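Local coordinates for Lmo1340 protein (Listeria monocytogenes, PDB 4NLM) that is of unknown function but folds as a beta propeller of the YqgU-like family and is probably a surface lipoprotein, at residues V51-K56 / I326-E330; K81-F85 / I119-G124; E201-L207 / L218-M224; T286-Y290 / E319-Q324; G332-L336 / I345-T349. One frame throughout, in Å; residues are numbered along the deposited sequence. Where two conformers were deposited one is given.

Contact 1. Residues V51-K56 / I326-E330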
# COMPACT_ATOMS: atom_id res chain seq x y z
N VAL A 51 7.07 -5.01 7.24
CA VAL A 51 6.00 -4.07 6.93
C VAL A 51 6.32 -3.27 5.64
O VAL A 51 5.44 -2.98 4.85
CB VAL A 51 5.82 -3.10 8.10
CG1 VAL A 51 4.82 -1.98 7.78
CG2 VAL A 51 5.40 -3.86 9.34
N GLY A 52 7.58 -2.94 5.45
CA GLY A 52 8.02 -2.14 4.31
C GLY A 52 9.43 -1.65 4.48
O GLY A 52 10.12 -2.04 5.40
N TRP A 53 9.85 -0.76 3.57
CA TRP A 53 11.17 -0.18 3.61
C TRP A 53 11.24 0.98 4.61
O TRP A 53 10.30 1.76 4.74
CB TRP A 53 11.54 0.42 2.25
CG TRP A 53 11.65 -0.62 1.17
CD1 TRP A 53 10.75 -0.87 0.19
CD2 TRP A 53 12.75 -1.47 0.93
NE1 TRP A 53 11.21 -1.85 -0.65
CE2 TRP A 53 12.43 -2.26 -0.19
CE3 TRP A 53 13.97 -1.66 1.56
CZ2 TRP A 53 13.31 -3.21 -0.70
CZ3 TRP A 53 14.81 -2.62 1.09
CH2 TRP A 53 14.48 -3.38 -0.05
N LEU A 54 12.38 1.07 5.28
CA LEU A 54 12.72 2.27 6.08
C LEU A 54 13.80 3.12 5.45
O LEU A 54 13.89 4.32 5.76
CB LEU A 54 13.13 1.87 7.49
CG LEU A 54 12.04 1.22 8.34
CD1 LEU A 54 12.60 0.81 9.68
CD2 LEU A 54 10.85 2.13 8.49
N SER A 55 14.61 2.52 4.58
CA SER A 55 15.70 3.22 3.89
C SER A 55 16.10 2.32 2.73
O SER A 55 15.58 1.23 2.59
CB SER A 55 16.89 3.41 4.81
OG SER A 55 17.64 2.23 5.03
N LYS A 56 17.09 2.74 1.95
CA LYS A 56 17.51 1.91 0.82
C LYS A 56 18.07 0.57 1.26
O LYS A 56 18.12 -0.37 0.47
CB LYS A 56 18.50 2.62 -0.10
CG LYS A 56 19.81 2.92 0.54
CD LYS A 56 20.74 3.62 -0.44
CE LYS A 56 22.03 4.00 0.23
NZ LYS A 56 22.98 4.61 -0.74
N ILE A 326 4.03 -6.51 -3.86
CA ILE A 326 5.34 -5.94 -4.18
C ILE A 326 5.40 -4.49 -3.72
O ILE A 326 4.42 -3.79 -3.80
CB ILE A 326 5.70 -6.05 -5.66
CG1 ILE A 326 4.52 -5.63 -6.56
CG2 ILE A 326 6.20 -7.46 -5.98
CD1 ILE A 326 4.89 -5.53 -8.05
N LEU A 327 6.58 -4.09 -3.27
CA LEU A 327 6.76 -2.70 -2.79
C LEU A 327 8.21 -2.29 -3.03
O LEU A 327 9.16 -2.85 -2.48
CB LEU A 327 6.45 -2.62 -1.30
CG LEU A 327 6.65 -1.22 -0.70
CD1 LEU A 327 5.69 -0.20 -1.28
CD2 LEU A 327 6.49 -1.31 0.81
N SER A 328 8.37 -1.20 -3.78
CA SER A 328 9.68 -0.63 -4.01
C SER A 328 9.99 0.46 -3.01
O SER A 328 9.17 0.88 -2.22
CB SER A 328 9.78 -0.08 -5.44
OG SER A 328 9.01 1.08 -5.61
N TYR A 329 11.25 0.88 -3.07
CA TYR A 329 11.75 2.00 -2.28
C TYR A 329 11.86 3.25 -3.18
O TYR A 329 11.69 3.16 -4.38
CB TYR A 329 13.08 1.63 -1.60
CG TYR A 329 13.62 2.75 -0.73
CD1 TYR A 329 12.93 3.14 0.42
CD2 TYR A 329 14.78 3.43 -1.08
CE1 TYR A 329 13.39 4.19 1.19
CE2 TYR A 329 15.24 4.48 -0.32
CZ TYR A 329 14.54 4.85 0.82
OH TYR A 329 15.01 5.91 1.58
N GLU A 330 12.05 4.42 -2.58
CA GLU A 330 12.15 5.66 -3.30
C GLU A 330 13.22 5.63 -4.36
O GLU A 330 13.04 6.23 -5.42
CB GLU A 330 12.45 6.79 -2.29
CG GLU A 330 12.53 8.18 -2.82
CD GLU A 330 11.20 8.81 -3.06
OE1 GLU A 330 10.20 8.16 -2.78
OE2 GLU A 330 11.17 9.97 -3.51
O HOH W 1 14.61 6.69 4.33
O HOH W 2 17.88 5.53 1.91
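Trp53 lays its indole against Leu327, Ser328 and Tyr329, and this is the tight part of the contact. The indole NE1 donates to Leu327 O at 2.9 Å. The acceptor lies close to the ring plane, while the donor stands above the carbonyl plane, 41° out of it. One face of the five-membered ring is covered by Tyr329 CB, 3.8 Å from the ring centroid in a CH-pi contact. Trp53 CB in turn packs on Tyr329 CD1 at 3.6 Å. The rings meet obliquely, their planes at 58°. Beside the indole, Leu327 CD2 meets Gly52 CA at 3.9 Å.

The chain is a beta propeller. Strand 47-55 is an edge strand of one four-stranded sheet, and strand 326-328 is an edge strand of the neighbouring sheet. The contact therefore joins two blades that are far apart in sequence. Trp53 also touches Leu334 and Leu336 of strand 334-337. Ser328 OG turns away to Asp276 and Asn278.

The other end is wetter. Tyr329 has CG anti to its own N (chi1 -178°), which brings one ring face against the 55-56 peptide. Lys56 N lies over that face, 3.4 Å from Tyr329 CE2. Glu330 CB covers the opposite face. Two waters bind Tyr329 OH: one donates to Leu54 O and the other accepts from Lys56 N. Beyond its CB, which touches Tyr329 CE2 at 3.8 Å, the Lys56 chain runs extended away from the contact.

Contact 2. Residues K81-F85 / I119-G124; sequences KRPIF and IALNDG
Arg82 reaches from one propeller blade to the turn of the next, where it meets Leu121. Strand 81-87 is the last strand of its four-stranded sheet. Segment 119-124 leaves strand 114-120 of the following sheet and turns at its end. The Arg82 guanidinium grips one oxygen end-on: NH1 and NH2 both donate to Leu121 O, at 2.9 Å and 3.0 Å. That oxygen lies in the guanidinium plane. The NH1 bond lies in the carbonyl plane, whereas NH2 stands above it. A bend at chi3 (66°) turns the guanidinium edge to Leu121 O. NH2 also forms a salt bridge with Glu73 of its own sheet.

Ile84 comes next. Its CD1 meets Leu121 CD2 at 3.9 Å. Its carbonyl oxygen faces Gly124 CA at 3.2 Å, a CA-H...O contact. The turn has its own bond, Gly124 N donating to Ala120 O at 2.8 Å. Ile84 and Phe85 both face Phe71 in a classic beta bulge. A water donates to both Ile84 O and Gly124 O.

At Phe85, Gly124 O lies at the ring edge. Ile119 CD1 sits over the ring centre, 3.5 Å from the centroid and 4° off the normal.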
# COMPACT_ATOMS: atom_id res chain seq x y z
N LYS A 81 20.03 -5.39 13.71
CA LYS A 81 18.69 -5.00 14.15
C LYS A 81 18.77 -3.85 15.13
O LYS A 81 19.68 -3.75 15.94
CB LYS A 81 18.00 -6.17 14.83
CG LYS A 81 17.65 -7.30 13.88
CD LYS A 81 17.05 -8.50 14.60
CE LYS A 81 16.82 -9.69 13.68
NZ LYS A 81 16.36 -10.88 14.43
N ARG A 82 17.78 -2.99 15.05
CA ARG A 82 17.66 -1.88 15.97
C ARG A 82 16.23 -1.86 16.50
O ARG A 82 15.29 -1.78 15.73
CB ARG A 82 17.97 -0.58 15.24
CG ARG A 82 17.83 0.63 16.14
CD ARG A 82 18.13 1.94 15.43
NE ARG A 82 17.17 2.27 14.38
CZ ARG A 82 16.09 3.03 14.53
NH1 ARG A 82 15.73 3.50 15.71
NH2 ARG A 82 15.32 3.25 13.49
N PRO A 83 16.07 -1.86 17.82
CA PRO A 83 14.72 -1.81 18.38
C PRO A 83 14.08 -0.45 18.20
O PRO A 83 14.74 0.54 18.44
CB PRO A 83 14.93 -2.10 19.86
CG PRO A 83 16.30 -1.62 20.14
CD PRO A 83 17.10 -1.80 18.87
N ILE A 84 12.82 -0.41 17.79
CA ILE A 84 12.08 0.81 17.67
C ILE A 84 11.01 0.95 18.75
O ILE A 84 11.00 1.90 19.50
CB ILE A 84 11.42 0.92 16.28
CG1 ILE A 84 12.49 0.84 15.17
CG2 ILE A 84 10.66 2.24 16.16
CD1 ILE A 84 11.92 0.52 13.81
N PHE A 85 10.12 -0.03 18.85
CA PHE A 85 8.94 0.04 19.73
C PHE A 85 8.43 -1.35 19.99
O PHE A 85 8.59 -2.24 19.15
CB PHE A 85 7.82 0.89 19.01
CG PHE A 85 6.57 1.13 19.79
CD1 PHE A 85 6.46 2.26 20.57
CD2 PHE A 85 5.47 0.29 19.66
CE1 PHE A 85 5.28 2.52 21.27
CE2 PHE A 85 4.30 0.55 20.36
CZ PHE A 85 4.21 1.66 21.17
N ILE A 119 4.57 7.11 15.93
CA ILE A 119 5.80 6.80 16.62
C ILE A 119 6.98 7.20 15.77
O ILE A 119 7.04 6.85 14.58
CB ILE A 119 5.87 5.29 16.87
CG1 ILE A 119 4.71 4.89 17.80
CG2 ILE A 119 7.20 4.87 17.47
CD1 ILE A 119 4.36 3.43 17.81
N ALA A 120 7.93 7.91 16.37
CA ALA A 120 9.13 8.32 15.62
C ALA A 120 10.07 7.16 15.42
O ALA A 120 10.40 6.45 16.36
CB ALA A 120 9.85 9.47 16.33
N LEU A 121 10.52 6.98 14.18
CA LEU A 121 11.43 5.90 13.89
C LEU A 121 12.80 6.05 14.54
O LEU A 121 13.43 5.05 14.88
CB LEU A 121 11.60 5.75 12.38
CG LEU A 121 10.39 5.10 11.70
CD1 LEU A 121 10.37 5.39 10.22
CD2 LEU A 121 10.42 3.60 11.99
N ASN A 122 13.26 7.28 14.72
CA ASN A 122 14.63 7.43 15.22
C ASN A 122 14.82 7.03 16.68
O ASN A 122 15.88 6.52 17.04
CB ASN A 122 15.21 8.80 14.92
CG ASN A 122 14.42 9.95 15.52
OD1 ASN A 122 13.44 9.78 16.23
ND2 ASN A 122 14.85 11.16 15.19
N ASP A 123 13.80 7.23 17.51
CA ASP A 123 13.94 6.87 18.91
C ASP A 123 12.76 6.12 19.53
O ASP A 123 12.78 5.84 20.73
CB ASP A 123 14.28 8.12 19.75
CG ASP A 123 13.18 9.16 19.75
OD1 ASP A 123 12.08 8.91 19.24
OD2 ASP A 123 13.41 10.26 20.32
N GLY A 124 11.73 5.80 18.73
CA GLY A 124 10.57 5.06 19.24
C GLY A 124 9.64 5.86 20.14
O GLY A 124 8.78 5.29 20.82
O HOH W 3 9.92 2.87 22.07

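Contact 3. Residues E201-L207 / L218-M224; sequences ELGNLYL and LIVANIM
Leu205 is the hub of this contact, lying against Val220 and Ile223. In one of its two conformers, Leu205 CD1 meets Val220 CB at 3.9 Å, the side chains lying side by side. There Ile223 crosses Leu205 at about a right angle, its CG1 touching Leu205 CG. On the other face, Leu218 CD1 lies over the rim of the Tyr206 ring, and Leu218 CB meets Tyr206 CE2 at 3.8 Å.

The backbones beneath form the outer beta hairpin of a four-stranded propeller blade, strands 203-209 and 212-223. Antiparallel bonds pair Gly203 with Ile223 in both directions. Leu205 N donates to Val220 O at 2.8 Å. Leu205 O accepts from Ile219 N at 2.9 Å and only weakly from Val220 N, as Ile219 and Val220 share a classic beta bulge. Asn222 and Ile223 form a G1 bulge opposite Gly203.

Asn204 secures that second bulge. Its CG stands anti to its carbonyl carbon (chi1 -66°), bringing OD1 within 2.9 Å of Asn222 N, which donates to it. A water bridges Asn204 ND2 and Asn222 OD1. At the far end, Glu201 OE1 touches Met224 CE, a selenomethionine methyl, at 3.5 Å. Thr270 OG1 is hydrogen-bonded to the same carboxylate oxygen.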
# COMPACT_ATOMS: atom_id res chain seq x y z
N GLU A 201 -18.60 -2.75 -10.48
CA GLU A 201 -17.17 -2.82 -10.72
C GLU A 201 -16.60 -1.43 -11.03
O GLU A 201 -15.49 -1.09 -10.60
CB GLU A 201 -16.90 -3.77 -11.87
CG GLU A 201 -15.42 -4.04 -12.05
CD GLU A 201 -15.17 -5.31 -12.83
OE1 GLU A 201 -14.90 -5.18 -14.03
OE2 GLU A 201 -15.29 -6.43 -12.25
N LEU A 202 -17.35 -0.65 -11.80
CA LEU A 202 -16.95 0.69 -12.22
C LEU A 202 -17.60 1.81 -11.44
O LEU A 202 -18.70 1.67 -10.94
CB LEU A 202 -17.28 0.93 -13.72
CG LEU A 202 -16.67 0.12 -14.85
CD1 LEU A 202 -17.34 0.40 -16.17
CD2 LEU A 202 -15.21 0.49 -14.94
N GLY A 203 -16.93 2.94 -11.39
CA GLY A 203 -17.47 4.17 -10.82
C GLY A 203 -16.93 5.35 -11.59
O GLY A 203 -16.32 5.18 -12.64
N ASN A 204 -17.16 6.55 -11.08
CA ASN A 204 -16.64 7.76 -11.70
C ASN A 204 -15.75 8.45 -10.69
O ASN A 204 -16.10 8.52 -9.51
CB ASN A 204 -17.81 8.63 -12.15
CG ASN A 204 -18.59 7.97 -13.26
OD1 ASN A 204 -18.06 7.79 -14.35
ND2 ASN A 204 -19.83 7.58 -12.99
N LEU A 205 -14.60 8.93 -11.13
CA LEU A 205 -13.65 9.59 -10.24
C LEU A 205 -13.93 11.06 -10.12
O LEU A 205 -14.05 11.74 -11.12
CB LEU A 205 -12.23 9.44 -10.75
CG LEU A 205 -11.68 8.06 -11.00
CD1 LEU A 205 -10.20 8.17 -11.28
CD2 LEU A 205 -11.92 7.22 -9.75
N TYR A 206 -14.00 11.53 -8.87
CA TYR A 206 -14.26 12.91 -8.52
C TYR A 206 -13.12 13.47 -7.70
O TYR A 206 -12.52 12.79 -6.89
CB TYR A 206 -15.55 13.01 -7.70
CG TYR A 206 -16.79 12.83 -8.52
CD1 TYR A 206 -17.29 11.58 -8.78
CD2 TYR A 206 -17.47 13.93 -9.03
CE1 TYR A 206 -18.43 11.40 -9.53
CE2 TYR A 206 -18.61 13.76 -9.79
CZ TYR A 206 -19.08 12.49 -10.05
OH TYR A 206 -20.22 12.30 -10.79
N LEU A 207 -12.85 14.76 -7.92
CA LEU A 207 -11.86 15.52 -7.16
C LEU A 207 -12.63 16.52 -6.28
O LEU A 207 -13.60 17.13 -6.73
CB LEU A 207 -10.97 16.34 -8.08
CG LEU A 207 -9.84 17.14 -7.44
CD1 LEU A 207 -8.83 16.23 -6.74
CD2 LEU A 207 -9.11 17.99 -8.48
N LEU A 218 -16.23 15.98 -11.44
CA LEU A 218 -15.90 14.77 -12.20
C LEU A 218 -14.60 14.96 -12.98
O LEU A 218 -14.48 15.90 -13.77
CB LEU A 218 -17.01 14.48 -13.21
CG LEU A 218 -16.69 13.38 -14.23
CD1 LEU A 218 -16.72 12.05 -13.53
CD2 LEU A 218 -17.66 13.40 -15.39
N ILE A 219 -13.63 14.07 -12.77
CA ILE A 219 -12.36 14.17 -13.47
C ILE A 219 -12.11 13.00 -14.44
O ILE A 219 -11.49 13.19 -15.47
CB ILE A 219 -11.17 14.40 -12.52
CG1 ILE A 219 -11.11 13.33 -11.43
CG2 ILE A 219 -11.25 15.80 -11.90
CD1 ILE A 219 -9.79 13.28 -10.69
N VAL A 220 -12.62 11.80 -14.13
CA VAL A 220 -12.42 10.65 -15.02
C VAL A 220 -13.62 9.71 -14.89
O VAL A 220 -13.92 9.25 -13.81
CB VAL A 220 -11.13 9.86 -14.68
CG1 VAL A 220 -10.86 8.83 -15.76
CG2 VAL A 220 -9.92 10.78 -14.55
N ALA A 221 -14.26 9.40 -16.00
CA ALA A 221 -15.42 8.56 -15.98
C ALA A 221 -15.06 7.08 -16.12
O ALA A 221 -14.07 6.71 -16.71
CB ALA A 221 -16.34 8.94 -17.13
N ASN A 222 -15.90 6.24 -15.53
CA ASN A 222 -15.87 4.79 -15.76
C ASN A 222 -14.54 4.11 -15.46
O ASN A 222 -13.93 3.48 -16.31
CB ASN A 222 -16.30 4.54 -17.20
CG ASN A 222 -17.66 5.13 -17.51
OD1 ASN A 222 -18.63 4.91 -16.77
ND2 ASN A 222 -17.72 5.89 -18.57
N ILE A 223 -14.16 4.17 -14.19
CA ILE A 223 -12.93 3.61 -13.69
C ILE A 223 -13.20 2.51 -12.66
O ILE A 223 -14.09 2.64 -11.82
CB ILE A 223 -12.08 4.72 -13.06
CG1 ILE A 223 -11.69 5.75 -14.13
CG2 ILE A 223 -10.86 4.17 -12.36
CD1 ILE A 223 -11.04 5.18 -15.36
N MSE A 224 -12.44 1.43 -12.74
CA MSE A 224 -12.57 0.34 -11.77
C MSE A 224 -11.72 0.52 -10.53
O MSE A 224 -12.19 0.28 -9.43
CB MSE A 224 -12.19 -0.97 -12.47
CG MSE A 224 -12.23 -2.17 -11.57
SE MSE A 224 -11.48 -3.71 -12.51
CE MSE A 224 -11.94 -3.32 -14.34
O HOH W 4 -19.14 4.13 -14.19
O HOH W 5 -20.73 5.38 -15.12

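Contact 4. Residues T286-Y290 / E319-Q324; sequences TFVPY and ELMDNQ
Phe287, on strand 284-289, and Tyr290, just after it, reach to segment 319-324, which leaves strand 313-321. These are the two outermost strands of a three-stranded antiparallel propeller sheet. The 319-324 chain turns a corner at 319 and 320, with Leu320 and Met321 forming a G1 beta bulge opposite Tyr302.

The apolar part centres on Phe287. Asn323 CA sits over the ring in a CH-pi contact, 4.1 Å from the centroid. In one of two conformers, the selenium of Met321, a selenomethionine, lies at the ring edge, a Met-aromatic contact. Met321 CB also touches Phe287 CE1 at 3.9 Å.

Two backbone oxygens approach too: Asp322 O over a face, 3.6 Å from Phe287 CE1, and Gln324 O obliquely, 3.2 Å from Phe287 CE2. Asp322 O is hydrogen-bonded to Tyr337 OH. Asn323 has CG anti to its N (chi1 172°). This puts OD1 beside Phe287 CB; its hydrogen bond is from Tyr274 N.

The hydrogen bonds between the two segments are made by Tyr290. Leu320 N donates to Tyr290 OH at 2.8 Å, and Leu320 CD2 packs on Tyr290 CE2. The Glu319 carboxylate lies 19° from the ring plane. Tyr290 OH donates to the anti lone pair of Glu319 OE1 at 2.6 Å.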
# COMPACT_ATOMS: atom_id res chain seq x y z
N THR A 286 4.26 -4.14 -12.12
CA THR A 286 3.03 -4.90 -11.96
C THR A 286 3.20 -6.32 -12.45
O THR A 286 3.98 -6.59 -13.37
CB THR A 286 1.86 -4.26 -12.74
OG1 THR A 286 0.63 -4.94 -12.49
CG2 THR A 286 2.14 -4.13 -14.22
N PHE A 287 2.44 -7.22 -11.86
CA PHE A 287 2.26 -8.54 -12.45
C PHE A 287 1.26 -8.43 -13.60
O PHE A 287 0.34 -7.59 -13.60
CB PHE A 287 1.82 -9.58 -11.39
CG PHE A 287 2.91 -9.87 -10.46
CD1 PHE A 287 3.92 -10.76 -10.83
CD2 PHE A 287 2.99 -9.26 -9.22
CE1 PHE A 287 4.98 -10.98 -10.00
CE2 PHE A 287 4.04 -9.49 -8.40
CZ PHE A 287 5.04 -10.38 -8.78
N VAL A 288 1.47 -9.29 -14.59
CA VAL A 288 0.66 -9.33 -15.79
C VAL A 288 0.41 -10.81 -16.13
O VAL A 288 1.34 -11.57 -16.17
CB VAL A 288 1.39 -8.64 -16.97
CG1 VAL A 288 0.62 -8.72 -18.25
CG2 VAL A 288 1.65 -7.19 -16.67
N PRO A 289 -0.84 -11.17 -16.46
CA PRO A 289 -1.11 -12.54 -16.85
C PRO A 289 -0.65 -12.80 -18.27
O PRO A 289 -0.58 -11.90 -19.07
CB PRO A 289 -2.65 -12.63 -16.79
CG PRO A 289 -3.10 -11.36 -16.16
CD PRO A 289 -2.06 -10.35 -16.42
N TYR A 290 -0.43 -14.07 -18.59
CA TYR A 290 -0.06 -14.46 -19.93
C TYR A 290 -1.23 -14.53 -20.90
O TYR A 290 -1.04 -14.44 -22.11
CB TYR A 290 0.66 -15.80 -19.92
CG TYR A 290 2.02 -15.70 -19.32
CD1 TYR A 290 3.03 -15.03 -19.99
CD2 TYR A 290 2.31 -16.27 -18.11
CE1 TYR A 290 4.28 -14.93 -19.46
CE2 TYR A 290 3.57 -16.15 -17.54
CZ TYR A 290 4.56 -15.45 -18.24
OH TYR A 290 5.82 -15.38 -17.72
N GLU A 319 9.87 -13.97 -15.66
CA GLU A 319 8.76 -14.74 -16.17
C GLU A 319 8.33 -15.83 -15.18
O GLU A 319 9.08 -16.15 -14.28
CB GLU A 319 9.18 -15.45 -17.47
CG GLU A 319 9.69 -14.53 -18.57
CD GLU A 319 8.65 -13.85 -19.43
OE1 GLU A 319 7.44 -13.98 -19.25
OE2 GLU A 319 9.08 -13.12 -20.36
N LEU A 320 7.11 -16.33 -15.39
CA LEU A 320 6.61 -17.54 -14.74
C LEU A 320 6.67 -17.45 -13.24
O LEU A 320 7.28 -18.30 -12.57
CB LEU A 320 7.37 -18.78 -15.25
CG LEU A 320 7.32 -18.99 -16.77
CD1 LEU A 320 8.17 -20.19 -17.17
CD2 LEU A 320 5.92 -19.19 -17.34
N MSE A 321 6.02 -16.40 -12.73
CA MSE A 321 5.98 -16.02 -11.31
C MSE A 321 4.61 -16.08 -10.74
O MSE A 321 3.64 -16.04 -11.49
CB MSE A 321 6.17 -14.50 -11.16
CG MSE A 321 7.44 -14.06 -11.80
SE MSE A 321 8.30 -13.06 -10.40
CE MSE A 321 9.75 -14.37 -10.16
N ASP A 322 4.53 -16.09 -9.42
CA ASP A 322 3.25 -15.93 -8.74
C ASP A 322 2.98 -14.49 -8.34
O ASP A 322 3.89 -13.70 -7.98
CB ASP A 322 3.11 -16.80 -7.53
CG ASP A 322 1.65 -16.89 -7.06
OD1 ASP A 322 0.69 -16.71 -7.92
OD2 ASP A 322 1.44 -17.15 -5.85
N ASN A 323 1.73 -14.11 -8.53
CA ASN A 323 1.24 -12.78 -8.21
C ASN A 323 1.14 -12.63 -6.69
O ASN A 323 0.29 -13.28 -6.10
CB ASN A 323 -0.13 -12.63 -8.86
CG ASN A 323 -0.85 -11.37 -8.47
OD1 ASN A 323 -0.33 -10.27 -8.66
ND2 ASN A 323 -2.06 -11.51 -7.95
N GLN A 324 1.98 -11.81 -6.09
CA GLN A 324 1.93 -11.55 -4.65
C GLN A 324 2.31 -10.08 -4.47
O GLN A 324 2.83 -9.46 -5.39
CB GLN A 324 2.87 -12.46 -3.87
CG GLN A 324 2.61 -13.94 -4.14
CD GLN A 324 3.47 -14.86 -3.32
OE1 GLN A 324 4.27 -14.43 -2.51
NE2 GLN A 324 3.26 -16.15 -3.50

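Contact 5. Residues G332-L336 / I345-T349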
# COMPACT_ATOMS: atom_id res chain seq x y z
N GLY A 332 16.78 3.20 -6.13
CA GLY A 332 17.34 1.86 -6.36
C GLY A 332 16.33 0.90 -6.94
O GLY A 332 15.14 1.21 -7.12
N ASP A 333 16.80 -0.33 -7.11
CA ASP A 333 16.04 -1.36 -7.83
C ASP A 333 15.54 -2.50 -7.02
O ASP A 333 15.06 -3.49 -7.58
CB ASP A 333 16.89 -1.86 -9.00
CG ASP A 333 17.26 -0.73 -9.93
OD1 ASP A 333 16.36 0.07 -10.32
OD2 ASP A 333 18.45 -0.61 -10.21
N LEU A 334 15.61 -2.40 -5.71
CA LEU A 334 15.15 -3.49 -4.86
C LEU A 334 13.67 -3.37 -4.55
O LEU A 334 13.16 -2.29 -4.23
CB LEU A 334 15.96 -3.55 -3.59
CG LEU A 334 17.46 -3.69 -3.73
CD1 LEU A 334 18.10 -3.79 -2.37
CD2 LEU A 334 17.83 -4.89 -4.59
N VAL A 335 13.00 -4.53 -4.55
CA VAL A 335 11.55 -4.57 -4.38
C VAL A 335 11.22 -5.70 -3.42
O VAL A 335 11.64 -6.85 -3.62
CB VAL A 335 10.87 -4.80 -5.74
CG1 VAL A 335 9.38 -5.05 -5.60
CG2 VAL A 335 11.16 -3.66 -6.69
N LEU A 336 10.50 -5.39 -2.35
CA LEU A 336 10.00 -6.43 -1.44
C LEU A 336 8.92 -7.19 -2.15
O LEU A 336 8.11 -6.63 -2.86
CB LEU A 336 9.48 -5.81 -0.15
CG LEU A 336 10.55 -5.20 0.76
CD1 LEU A 336 9.91 -4.28 1.78
CD2 LEU A 336 11.37 -6.29 1.44
N ILE A 345 13.39 -8.78 -4.61
CA ILE A 345 13.74 -8.91 -6.01
C ILE A 345 14.59 -7.73 -6.44
O ILE A 345 14.27 -6.56 -6.16
CB ILE A 345 12.48 -8.90 -6.89
CG1 ILE A 345 11.51 -10.00 -6.46
CG2 ILE A 345 12.87 -8.97 -8.37
CD1 ILE A 345 10.18 -9.93 -7.16
N ASP A 346 15.71 -7.99 -7.12
CA ASP A 346 16.51 -6.93 -7.71
C ASP A 346 16.01 -6.79 -9.15
O ASP A 346 16.23 -7.66 -9.98
CB ASP A 346 18.00 -7.29 -7.62
CG ASP A 346 18.91 -6.23 -8.15
OD1 ASP A 346 18.50 -5.50 -9.06
OD2 ASP A 346 20.05 -6.17 -7.65
N THR A 347 15.39 -5.65 -9.44
CA THR A 347 14.74 -5.43 -10.72
C THR A 347 15.68 -5.13 -11.87
O THR A 347 15.27 -5.14 -13.03
CB THR A 347 13.64 -4.36 -10.62
OG1 THR A 347 12.62 -4.82 -9.72
CG2 THR A 347 13.03 -4.12 -11.97
N LYS A 348 16.95 -4.88 -11.55
CA LYS A 348 17.98 -4.66 -12.55
C LYS A 348 18.52 -6.01 -13.08
O LYS A 348 18.70 -6.16 -14.29
CB LYS A 348 19.11 -3.83 -11.95
CG LYS A 348 20.24 -3.53 -12.91
CD LYS A 348 21.25 -2.60 -12.25
CE LYS A 348 22.47 -2.38 -13.09
NZ LYS A 348 23.38 -1.37 -12.49
N THR A 349 18.78 -6.93 -12.17
CA THR A 349 19.39 -8.22 -12.46
C THR A 349 18.42 -9.40 -12.56
O THR A 349 18.78 -10.46 -13.10
CB THR A 349 20.41 -8.60 -11.35
OG1 THR A 349 19.72 -8.90 -10.12
CG2 THR A 349 21.46 -7.48 -11.12
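This beta hairpin, strands 334-337 and 343-346, lies within the propeller sheet that ties the N-terminal strand 40-41 to the C-terminal strands. At its open end Asp333 meets Thr347, and Val335 and Ile345 form a hydrogen-bonded antiparallel pair. Ile345 N donates to Val335 O at 2.8 Å, and Val335 N returns a bond to Ile345 O at 2.9 Å. Leu334 and Asp346 are the adjoining non-hydrogen-bonded pair. Leu334 CD2 rests on Asp346 CB at 3.9 Å, while Leu334 also packs on Trp53 of the neighbouring blade. On the face of Val335 and Ile345, Val335 CG2 meets Thr347 OG1 at 3.6 Å in one of the two conformers of Thr347.

Past the strands, Thr347 N donates to Asp333 O at 2.9 Å in a nearly straight bond of 171°. The chain then curls in helical conformation over residues 347-349. Asp346 organises this curl as an Asx turn. Its CG is anti to its own N (chi1 -178°), and OD1 accepts from Lys348 N at 3.0 Å, with a weaker bond from Thr349 N. Asp333 touches the Lys348 side chain at its aliphatic part. Asp333 OD2 lies 3.7 Å from Lys348 CB, but the Lys348 ammonium is not in contact with it.

Contacts 1 and 5 share a sheet, with centres about 11 Å apart. Leu336 N is 2.9 Å from Leu327 O, a probable hydrogen bond, and Leu336 CG packs on Trp53 CE2 at 3.6 Å. Contact 2 continues this packing into the next blade: Leu54 CD2 meets Leu121 CD1 at 3.7 Å. On another side, Ile326 CG2 touches Phe287 CE2 at 3.8 Å and joins contact 1 to contact 4. Contacts 4 and 5 do not touch, their nearest atoms being about 5 Å apart. Contact 3 stands across the propeller from contact 1, with centres about 29 Å apart. Contacts 2, 3 and 4 all nest within the chain loop closed by contact 1.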